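Local coordinates for protein predicted metal-dependent hydrolase of the TIM-barrel fold (Lactobacillus casei, PDB 2QPX) that is of unproven function but binds a pair of zinc ions and is probably a metal-dependent hydrolase of the amidohydrolase kind, at residues N29-L34 against L54-F59; A83-R88 against Y322-G327; Y172-H177 against P205-M210. All blocks are in the same frame, centred on the assembly; numbering follows the deposited sequence.

Contact 1. Residues N29-L34 against L54-F59; sequences NRDDRL and LAYHGF. With EDO (1,2-ethanediol), chain E.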
loop_
_atom_site.group_PDB
_atom_site.type_symbol
_atom_site.label_atom_id
_atom_site.label_comp_id
_atom_site.label_asym_id
_atom_site.label_seq_id
_atom_site.Cartn_x
_atom_site.Cartn_y
_atom_site.Cartn_z
ATOM N N ASN A 29 -9.817 -28.066 -25.174
ATOM C CA ASN A 29 -9.577 -26.612 -25.379
ATOM C C ASN A 29 -8.484 -26.126 -24.416
ATOM O O ASN A 29 -8.689 -25.223 -23.613
ATOM C CB ASN A 29 -10.888 -25.823 -25.192
ATOM C CG ASN A 29 -11.593 -26.110 -23.854
ATOM O OD1 ASN A 29 -11.358 -27.152 -23.204
ATOM N ND2 ASN A 29 -12.473 -25.182 -23.434
ATOM N N ARG A 30 -7.308 -26.724 -24.521
ATOM C CA ARG A 30 -6.217 -26.499 -23.581
ATOM C C ARG A 30 -5.767 -25.014 -23.526
ATOM O O ARG A 30 -5.571 -24.450 -22.442
ATOM C CB ARG A 30 -5.053 -27.421 -23.916
ATOM C CG ARG A 30 -3.832 -27.197 -23.115
ATOM C CD ARG A 30 -2.895 -28.448 -23.184
ATOM N NE ARG A 30 -1.615 -28.099 -22.608
ATOM C CZ ARG A 30 -0.457 -28.112 -23.218
ATOM N NH1 ARG A 30 -0.324 -28.690 -24.392
ATOM N NH2 ARG A 30 0.590 -27.645 -22.594
ATOM N N ASP A 31 -5.594 -24.369 -24.678
ATOM C CA ASP A 31 -5.209 -22.936 -24.712
ATOM C C ASP A 31 -6.223 -22.086 -23.920
ATOM O O ASP A 31 -5.852 -21.298 -23.048
ATOM C CB ASP A 31 -5.140 -22.464 -26.162
ATOM C CG ASP A 31 -4.521 -21.102 -26.347
ATOM O OD1 ASP A 31 -4.125 -20.443 -25.410
ATOM O OD2 ASP A 31 -4.316 -20.704 -27.514
ATOM N N ASP A 32 -7.503 -22.268 -24.190
ATOM C CA ASP A 32 -8.528 -21.496 -23.490
ATOM C C ASP A 32 -8.560 -21.831 -21.992
ATOM O O ASP A 32 -8.758 -20.932 -21.158
ATOM C CB ASP A 32 -9.901 -21.703 -24.120
ATOM C CG ASP A 32 -10.068 -20.989 -25.456
ATOM O OD1 ASP A 32 -9.190 -20.208 -25.904
ATOM O OD2 ASP A 32 -11.134 -21.228 -26.046
ATOM N N ARG A 33 -8.371 -23.093 -21.638
ATOM C CA ARG A 33 -8.331 -23.475 -20.219
ATOM C C ARG A 33 -7.134 -22.865 -19.499
ATOM O O ARG A 33 -7.226 -22.487 -18.323
ATOM C CB ARG A 33 -8.385 -25.006 -20.006
ATOM C CG ARG A 33 -9.725 -25.651 -20.401
ATOM C CD ARG A 33 -10.911 -25.260 -19.502
ATOM N NE ARG A 33 -10.789 -25.659 -18.084
ATOM C CZ ARG A 33 -11.229 -26.796 -17.555
ATOM N NH1 ARG A 33 -11.838 -27.712 -18.287
ATOM N NH2 ARG A 33 -11.100 -27.001 -16.266
ATOM N N LEU A 34 -5.998 -22.791 -20.158
ATOM C CA LEU A 34 -4.830 -22.115 -19.625
ATOM C C LEU A 34 -5.139 -20.622 -19.399
ATOM O O LEU A 34 -4.817 -20.048 -18.353
ATOM C CB LEU A 34 -3.611 -22.258 -20.570
ATOM C CG LEU A 34 -2.800 -23.527 -20.428
ATOM C CD1 LEU A 34 -1.878 -23.772 -21.677
ATOM C CD2 LEU A 34 -1.994 -23.538 -19.080
ATOM N N LEU A 54 -0.026 -10.454 -18.410
ATOM C CA LEU A 54 1.243 -11.138 -18.511
ATOM C C LEU A 54 1.180 -12.619 -18.105
ATOM O O LEU A 54 1.897 -13.450 -18.707
ATOM C CB LEU A 54 2.312 -10.412 -17.691
ATOM C CG LEU A 54 3.763 -10.790 -18.005
ATOM C CD1 LEU A 54 4.093 -10.526 -19.509
ATOM C CD2 LEU A 54 4.758 -10.007 -17.133
ATOM N N ALA A 55 0.327 -12.989 -17.154
ATOM C CA ALA A 55 0.297 -14.366 -16.655
ATOM C C ALA A 55 0.075 -15.380 -17.783
ATOM O O ALA A 55 0.722 -16.409 -17.843
ATOM C CB ALA A 55 -0.790 -14.540 -15.556
ATOM N N TYR A 56 -0.896 -15.090 -18.642
ATOM C CA TYR A 56 -1.193 -15.993 -19.755
ATOM C C TYR A 56 0.046 -16.196 -20.613
ATOM O O TYR A 56 0.353 -17.341 -21.029
ATOM C CB TYR A 56 -2.361 -15.471 -20.574
ATOM C CG TYR A 56 -2.598 -16.187 -21.893
ATOM C CD1 TYR A 56 -3.044 -17.491 -21.937
ATOM C CD2 TYR A 56 -2.360 -15.536 -23.082
ATOM C CE1 TYR A 56 -3.264 -18.120 -23.172
ATOM C CE2 TYR A 56 -2.567 -16.135 -24.283
ATOM C CZ TYR A 56 -3.043 -17.419 -24.339
ATOM O OH TYR A 56 -3.245 -18.024 -25.590
ATOM N N HIS A 57 0.730 -15.105 -20.910
ATOM C CA HIS A 57 1.965 -15.225 -21.698
ATOM C C HIS A 57 3.055 -16.013 -21.017
ATOM O O HIS A 57 3.795 -16.761 -21.694
ATOM C CB HIS A 57 2.424 -13.856 -22.153
ATOM C CG HIS A 57 1.471 -13.243 -23.115
ATOM N ND1 HIS A 57 1.584 -13.387 -24.481
ATOM C CD2 HIS A 57 0.313 -12.548 -22.909
ATOM C CE1 HIS A 57 0.562 -12.786 -25.070
ATOM N NE2 HIS A 57 -0.226 -12.267 -24.136
ATOM N N GLY A 58 3.162 -15.911 -19.700
ATOM C CA GLY A 58 4.055 -16.777 -18.936
ATOM C C GLY A 58 3.681 -18.228 -19.063
ATOM O O GLY A 58 4.544 -19.077 -19.221
ATOM N N PHE A 59 2.392 -18.516 -18.982
ATOM C CA PHE A 59 1.943 -19.905 -19.141
ATOM C C PHE A 59 2.291 -20.424 -20.514
ATOM O O PHE A 59 2.762 -21.556 -20.662
ATOM C CB PHE A 59 0.416 -20.036 -19.011
ATOM C CG PHE A 59 -0.128 -19.951 -17.600
ATOM C CD1 PHE A 59 0.655 -19.667 -16.504
ATOM C CD2 PHE A 59 -1.466 -20.168 -17.404
ATOM C CE1 PHE A 59 0.092 -19.578 -15.235
ATOM C CE2 PHE A 59 -2.029 -20.086 -16.144
ATOM C CZ PHE A 59 -1.244 -19.787 -15.070
HETATM C C1 EDO E . -3.066 -12.378 -26.767
HETATM O O1 EDO E . -4.425 -12.476 -27.140
HETATM C C2 EDO E . -2.698 -10.912 -27.025
HETATM O O2 EDO E . -1.748 -10.491 -26.057
#
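Leu34 and Tyr56 mark the closest backbone approach, their CA atoms 7.1 Å apart, where the first turns of helix 30-37 come up against helix 54-66. Both segments are helical over nearly their whole length. Side chains bridge the gap at two points. At one, the Tyr56 hydroxyl donates a hydrogen bond to Asp31 OD1 with OH and OD1 2.6 Å apart. It meets the syn lone pair of the carboxylate, whose plane lies only 7° from that of the ring, so acid and phenol are nearly coplanar and OD1 sits at the ring edge. Tyr56 reaches this far because its CG stands anti to the backbone N (chi1 169°), and a tyrosine suits the place by carrying a donor at the end of a long flat side chain. Both helices belong to the long excursion between strand 14-19 and strand 95-101 of the TIM-barrel fold; Phe59 lies about 10 Å, side chain to side chain, from the zinc ligand Asp318. The Phe59 ring meets Leu34 twice: CD2 of Phe59 packs 3.8 Å from CD2 of Leu34, and the Leu34 carbonyl O lies at the ring edge, 3.5 Å from Phe59 CD2. Both side chains are buried, which suits apolar residues. His57 NE2 bonds to Lys51 O and, at 3.0 Å, to O2 of an ethanediol, probably a crystallisation additive; the His57 ring meets Trp355 of the second subunit edge-to-face.

Contact 2. Residues A83-R88 against Y322-G327; sequences ATYNHR and YPEMYG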
loop_
_atom_site.group_PDB
_atom_site.type_symbol
_atom_site.label_atom_id
_atom_site.label_comp_id
_atom_site.label_asym_id
_atom_site.label_seq_id
_atom_site.Cartn_x
_atom_site.Cartn_y
_atom_site.Cartn_z
ATOM N N ALA A 83 1.564 -37.507 -18.137
ATOM C CA ALA A 83 2.453 -37.809 -17.031
ATOM C C ALA A 83 3.884 -37.352 -17.354
ATOM O O ALA A 83 4.556 -36.752 -16.522
ATOM C CB ALA A 83 2.397 -39.322 -16.668
ATOM N N THR A 84 4.362 -37.651 -18.559
ATOM C CA THR A 84 5.687 -37.198 -18.975
ATOM C C THR A 84 5.840 -35.681 -18.848
ATOM O O THR A 84 6.814 -35.186 -18.299
ATOM C CB THR A 84 5.979 -37.612 -20.457
ATOM O OG1 THR A 84 5.991 -39.043 -20.536
ATOM C CG2 THR A 84 7.309 -37.051 -20.947
ATOM N N TYR A 85 4.831 -34.996 -19.332
ATOM C CA TYR A 85 4.808 -33.516 -19.343
ATOM C C TYR A 85 4.802 -32.934 -17.923
ATOM O O TYR A 85 5.605 -32.055 -17.586
ATOM C CB TYR A 85 3.592 -33.046 -20.115
ATOM C CG TYR A 85 3.525 -31.549 -20.329
ATOM C CD1 TYR A 85 4.526 -30.878 -21.034
ATOM C CD2 TYR A 85 2.474 -30.801 -19.811
ATOM C CE1 TYR A 85 4.474 -29.519 -21.230
ATOM C CE2 TYR A 85 2.420 -29.413 -20.011
ATOM C CZ TYR A 85 3.431 -28.789 -20.730
ATOM O OH TYR A 85 3.400 -27.412 -20.912
ATOM N N ASN A 86 3.915 -33.451 -17.082
ATOM C CA ASN A 86 3.920 -33.078 -15.657
ATOM C C ASN A 86 5.273 -33.372 -14.991
ATOM O O ASN A 86 5.829 -32.532 -14.283
ATOM C CB ASN A 86 2.753 -33.726 -14.911
ATOM C CG ASN A 86 1.457 -32.969 -15.105
ATOM O OD1 ASN A 86 1.166 -32.028 -14.365
ATOM N ND2 ASN A 86 0.679 -33.343 -16.123
ATOM N N HIS A 87 5.821 -34.572 -15.223
ATOM C CA HIS A 87 7.110 -34.916 -14.656
ATOM C C HIS A 87 8.195 -33.909 -15.076
ATOM O O HIS A 87 9.059 -33.565 -14.294
ATOM C CB HIS A 87 7.518 -36.352 -15.026
ATOM C CG HIS A 87 6.962 -37.410 -14.133
ATOM N ND1 HIS A 87 5.612 -37.598 -13.953
ATOM C CD2 HIS A 87 7.579 -38.397 -13.437
ATOM C CE1 HIS A 87 5.420 -38.625 -13.137
ATOM N NE2 HIS A 87 6.601 -39.125 -12.805
ATOM N N ARG A 88 8.153 -33.463 -16.326
ATOM C CA ARG A 88 9.170 -32.517 -16.816
ATOM C C ARG A 88 9.138 -31.197 -16.054
ATOM O O ARG A 88 10.170 -30.696 -15.625
ATOM C CB ARG A 88 8.948 -32.192 -18.289
ATOM C CG ARG A 88 9.313 -33.241 -19.257
ATOM C CD ARG A 88 9.080 -32.740 -20.685
ATOM N NE ARG A 88 9.464 -33.763 -21.621
ATOM C CZ ARG A 88 9.400 -33.626 -22.929
ATOM N NH1 ARG A 88 8.990 -32.500 -23.488
ATOM N NH2 ARG A 88 9.792 -34.640 -23.686
ATOM N N TYR A 322 -3.361 -27.077 -14.463
ATOM C CA TYR A 322 -2.280 -27.448 -15.331
ATOM C C TYR A 322 -0.923 -27.181 -14.743
ATOM O O TYR A 322 -0.741 -26.239 -13.981
ATOM C CB TYR A 322 -2.421 -26.682 -16.647
ATOM C CG TYR A 322 -3.486 -27.131 -17.640
ATOM C CD1 TYR A 322 -3.736 -28.476 -17.892
ATOM C CD2 TYR A 322 -4.197 -26.203 -18.380
ATOM C CE1 TYR A 322 -4.640 -28.862 -18.880
ATOM C CE2 TYR A 322 -5.081 -26.573 -19.367
ATOM C CZ TYR A 322 -5.315 -27.912 -19.611
ATOM O OH TYR A 322 -6.197 -28.223 -20.603
ATOM N N PRO A 323 0.082 -27.977 -15.141
ATOM C CA PRO A 323 1.414 -27.824 -14.553
ATOM C C PRO A 323 2.097 -26.509 -14.850
ATOM O O PRO A 323 2.960 -26.094 -14.078
ATOM C CB PRO A 323 2.192 -29.021 -15.095
ATOM C CG PRO A 323 1.484 -29.361 -16.405
ATOM C CD PRO A 323 0.020 -29.123 -16.081
ATOM N N GLU A 324 1.709 -25.841 -15.931
ATOM C CA GLU A 324 2.271 -24.502 -16.203
ATOM C C GLU A 324 2.054 -23.523 -15.058
ATOM O O GLU A 324 2.898 -22.651 -14.831
ATOM C CB GLU A 324 1.677 -23.880 -17.467
ATOM C CG GLU A 324 2.040 -24.576 -18.753
ATOM C CD GLU A 324 1.128 -25.742 -19.156
ATOM O OE1 GLU A 324 0.394 -26.302 -18.330
ATOM O OE2 GLU A 324 1.234 -26.170 -20.331
HETATM N N MSE A 325 0.911 -23.612 -14.384
HETATM C CA MSE A 325 0.639 -22.661 -13.331
HETATM C C MSE A 325 1.545 -22.960 -12.143
HETATM O O MSE A 325 2.002 -22.040 -11.465
HETATM C CB MSE A 325 -0.830 -22.676 -12.934
HETATM C CG MSE A 325 -1.236 -21.624 -11.888
HETATM SE SE MSE A 325 -3.138 -21.495 -11.687
HETATM C CE MSE A 325 -3.177 -20.113 -10.280
ATOM N N TYR A 326 1.775 -24.256 -11.859
ATOM C CA TYR A 326 2.743 -24.615 -10.852
ATOM C C TYR A 326 4.161 -24.134 -11.225
ATOM O O TYR A 326 4.898 -23.540 -10.390
ATOM C CB TYR A 326 2.783 -26.140 -10.689
ATOM C CG TYR A 326 1.639 -26.727 -9.849
ATOM C CD1 TYR A 326 0.427 -27.088 -10.407
ATOM C CD2 TYR A 326 1.794 -26.886 -8.467
ATOM C CE1 TYR A 326 -0.584 -27.612 -9.621
ATOM C CE2 TYR A 326 0.794 -27.426 -7.675
ATOM C CZ TYR A 326 -0.377 -27.799 -8.260
ATOM O OH TYR A 326 -1.334 -28.338 -7.442
ATOM N N GLY A 327 4.562 -24.429 -12.458
ATOM C CA GLY A 327 5.891 -24.043 -12.930
ATOM C C GLY A 327 6.142 -22.551 -12.883
ATOM O O GLY A 327 7.244 -22.121 -12.499
#
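Helix 79-92, from the excursion before strand 95-101, runs parallel here to helix 323-342, which follows the last barrel strand and begins just after the loop that carries the zinc ligand Asp318. Their short segments run almost the same way, 6° apart, with axes 10.2 Å from each other. The CA atoms of Asn86 and Pro323 come nearest. Pro323, in the first turn, where the lack of a backbone N-H costs a helix nothing, offers a compact apolar ring between two side chains. Its CG lies 3.7 Å from Tyr85 CE2, and its CB is 3.3 Å from Asn86 OD1. The Asn86 amide turns its nitrogen to the Tyr82 carbonyl of its own helix, which leaves OD1, buried and without a polar partner in the model, against the proline carbons. Tyr85 extends past the proline, its CG anti to the backbone N (chi1 -174°), and its OH donates to Glu324 OE2 at 2.6 Å. The hydroxyl meets OE2 from above the carboxylate plane, 60° out of it, while the glutamate chain bends at chi2 to bring that oxygen across. A phenylalanine in place of Tyr85 would probably keep the contact with Pro323 but leave Glu324 OE2 without its phenol donor. OE2 also forms a salt bridge with Arg30, so one buried oxygen is held by a neutral and a charged donor together, which is likely to stabilise the carboxylate as an anion.

Contact 3. Residues Y172-H177 against P205-M210; sequences YRVGLH and PLIDYM
Apolar side-chain packing beside a water bridge joins the irregular chain 172-177, at the end of the short helix 170-173, to helix 204-221, in the part of the TIM-barrel fold between the zinc ligand Lys167 and strand 225-229. No direct hydrogen bond crosses between the segments. Val174 and Ile207 reach toward each other tip to tip, the CA atoms 7.9 Å apart. The CG1 methyl of Val174 is 3.7 Å from Ile207 CD1, while Val174 CG2 lies 3.9 Å from Ile207 CG2, so both branches of the valine bear on the isoleucine. Ile207 stretches out to meet it, with CG1 anti to the carbonyl carbon (chi1 -73°) and the chain extended to CD1. That methyl also touches Arg173 at its CB, 3.8 Å away; the guanidinium leads off to a salt bridge with Glu135. Two branched aliphatic residues suit this place, since they pack loop against helix with few torsions to fix. Gly175 follows with phi 91°, where a side chain would jam against the carbonyl O of Val174. Its own carbonyl O accepts a hydrogen bond from the water at 2.9 Å, and the same water donates to Asp208 OD1 at 2.7 Å. An aspartate fits here because it can accept from several donors at once: its other oxygen, OD2, is bridged to Lys204 and takes the backbone N-H of Glu179. Lys204 also binds the carbonyl O of His177, thereby tying the end of the loop to the start of the same helix. The ring of Tyr172 meets that of the zinc ligand His228, and helix 204-221 leads into strand 225-229, which carries His228; loop and helix are thus consistent with the active-site rim of an amidohydrolase TIM barrel.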
loop_
_atom_site.group_PDB
_atom_site.type_symbol
_atom_site.label_atom_id
_atom_site.label_comp_id
_atom_site.label_asym_id
_atom_site.label_seq_id
_atom_site.Cartn_x
_atom_site.Cartn_y
_atom_site.Cartn_z
ATOM N N TYR A 172 -13.333 -15.131 1.235
ATOM C CA TYR A 172 -14.151 -15.115 0.002
ATOM C C TYR A 172 -15.669 -14.955 0.323
ATOM O O TYR A 172 -16.466 -14.581 -0.567
ATOM C CB TYR A 172 -14.010 -16.430 -0.774
ATOM C CG TYR A 172 -12.700 -16.712 -1.493
ATOM C CD1 TYR A 172 -12.365 -16.058 -2.649
ATOM C CD2 TYR A 172 -11.859 -17.714 -1.052
ATOM C CE1 TYR A 172 -11.202 -16.365 -3.345
ATOM C CE2 TYR A 172 -10.698 -18.042 -1.730
ATOM C CZ TYR A 172 -10.368 -17.368 -2.866
ATOM O OH TYR A 172 -9.185 -17.756 -3.512
ATOM N N ARG A 173 -16.081 -15.273 1.547
ATOM C CA ARG A 173 -17.499 -15.379 1.892
ATOM C C ARG A 173 -17.958 -14.183 2.722
ATOM O O ARG A 173 -19.025 -13.596 2.455
ATOM C CB ARG A 173 -17.795 -16.688 2.620
ATOM C CG ARG A 173 -17.418 -17.960 1.837
ATOM C CD ARG A 173 -18.324 -18.143 0.690
ATOM N NE ARG A 173 -17.921 -19.225 -0.202
ATOM C CZ ARG A 173 -18.206 -20.503 -0.042
ATOM N NH1 ARG A 173 -18.860 -20.958 1.024
ATOM N NH2 ARG A 173 -17.826 -21.361 -0.985
ATOM N N VAL A 174 -17.170 -13.853 3.734
ATOM C CA VAL A 174 -17.551 -12.898 4.782
ATOM C C VAL A 174 -16.462 -11.915 5.195
ATOM O O VAL A 174 -16.716 -10.992 5.980
ATOM C CB VAL A 174 -18.065 -13.649 6.025
ATOM C CG1 VAL A 174 -19.356 -14.438 5.695
ATOM C CG2 VAL A 174 -17.003 -14.597 6.616
ATOM N N GLY A 175 -15.237 -12.112 4.726
ATOM C CA GLY A 175 -14.161 -11.259 5.097
ATOM C C GLY A 175 -13.437 -11.777 6.336
ATOM O O GLY A 175 -13.773 -12.848 6.882
ATOM N N LEU A 176 -12.449 -11.006 6.777
ATOM C CA LEU A 176 -11.514 -11.448 7.804
ATOM C C LEU A 176 -11.591 -10.704 9.144
ATOM O O LEU A 176 -10.724 -10.880 9.996
ATOM C CB LEU A 176 -10.064 -11.425 7.293
ATOM C CG LEU A 176 -9.734 -12.418 6.173
ATOM C CD1 LEU A 176 -8.303 -12.147 5.688
ATOM C CD2 LEU A 176 -9.932 -13.840 6.701
ATOM N N HIS A 177 -12.649 -9.899 9.346
ATOM C CA HIS A 177 -12.827 -9.208 10.608
ATOM C C HIS A 177 -13.492 -10.163 11.593
ATOM O O HIS A 177 -14.673 -10.028 11.934
ATOM C CB HIS A 177 -13.643 -7.933 10.387
ATOM C CG HIS A 177 -13.484 -6.923 11.471
ATOM N ND1 HIS A 177 -12.958 -7.224 12.712
ATOM C CD2 HIS A 177 -13.867 -5.628 11.522
ATOM C CE1 HIS A 177 -12.999 -6.142 13.470
ATOM N NE2 HIS A 177 -13.525 -5.158 12.763
ATOM N N PRO A 205 -22.083 -14.725 11.098
ATOM C CA PRO A 205 -22.170 -15.266 12.449
ATOM C C PRO A 205 -21.788 -16.739 12.547
ATOM O O PRO A 205 -21.036 -17.137 13.449
ATOM C CB PRO A 205 -23.654 -15.054 12.814
ATOM C CG PRO A 205 -24.141 -13.999 11.914
ATOM C CD PRO A 205 -23.340 -14.079 10.670
ATOM N N LEU A 206 -22.245 -17.552 11.607
ATOM C CA LEU A 206 -21.922 -18.976 11.678
ATOM C C LEU A 206 -20.457 -19.285 11.319
ATOM O O LEU A 206 -19.833 -20.095 11.995
ATOM C CB LEU A 206 -22.897 -19.793 10.838
ATOM C CG LEU A 206 -22.748 -21.305 10.931
ATOM C CD1 LEU A 206 -22.864 -21.813 12.392
ATOM C CD2 LEU A 206 -23.759 -22.014 9.977
ATOM N N ILE A 207 -19.925 -18.633 10.300
ATOM C CA ILE A 207 -18.503 -18.830 9.954
ATOM C C ILE A 207 -17.598 -18.399 11.111
ATOM O O ILE A 207 -16.666 -19.126 11.484
ATOM C CB ILE A 207 -18.127 -18.073 8.645
ATOM C CG1 ILE A 207 -18.746 -18.822 7.438
ATOM C CG2 ILE A 207 -16.613 -18.001 8.460
ATOM C CD1 ILE A 207 -18.657 -18.075 6.074
ATOM N N ASP A 208 -17.860 -17.241 11.707
ATOM C CA ASP A 208 -16.996 -16.753 12.783
ATOM C C ASP A 208 -17.139 -17.676 14.004
ATOM O O ASP A 208 -16.110 -18.035 14.626
ATOM C CB ASP A 208 -17.308 -15.297 13.157
ATOM C CG ASP A 208 -16.772 -14.274 12.167
ATOM O OD1 ASP A 208 -16.246 -14.669 11.108
ATOM O OD2 ASP A 208 -16.881 -13.037 12.480
ATOM N N TYR A 209 -18.368 -18.097 14.352
ATOM C CA TYR A 209 -18.540 -19.090 15.434
ATOM C C TYR A 209 -17.682 -20.344 15.147
ATOM O O TYR A 209 -16.946 -20.865 16.026
ATOM C CB TYR A 209 -20.028 -19.488 15.572
ATOM C CG TYR A 209 -20.293 -20.491 16.641
ATOM C CD1 TYR A 209 -20.189 -21.849 16.410
ATOM C CD2 TYR A 209 -20.656 -20.066 17.928
ATOM C CE1 TYR A 209 -20.459 -22.765 17.431
ATOM C CE2 TYR A 209 -20.891 -20.942 18.935
ATOM C CZ TYR A 209 -20.790 -22.288 18.705
ATOM O OH TYR A 209 -21.012 -23.175 19.722
HETATM N N MSE A 210 -17.821 -20.877 13.926
HETATM C CA MSE A 210 -17.113 -22.065 13.512
HETATM C C MSE A 210 -15.617 -21.883 13.710
HETATM O O MSE A 210 -14.932 -22.759 14.276
HETATM C CB MSE A 210 -17.386 -22.300 12.031
HETATM C CG MSE A 210 -16.726 -23.511 11.463
HETATM SE SE MSE A 210 -16.698 -23.564 9.502
HETATM C CE MSE A 210 -15.207 -22.348 9.109
HETATM O O HOH W 1 -15.591 -12.873 9.197
#

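How the contacts relate
Contacts 1 and 2 are buried and lie on the same side of the chain's centre, whereas contact 3 is only partly buried and sits across from contact 2. The first two form one continuous cluster, since Arg30 of contact 1 reaches the carboxylate of contact 2 and Leu34 packs on Tyr322. Each of these helix pairs is joined by a tyrosine hydroxyl donating to a carboxylate, with apolar packing alongside. Contact 3 touches neither, its centre about 33 Å and 35 Å from the centres of contacts 1 and 2; it joins a loop to a helix through aliphatic tips and a water. Along the chain, contact 3 is nested within the long loop that contact 2 closes.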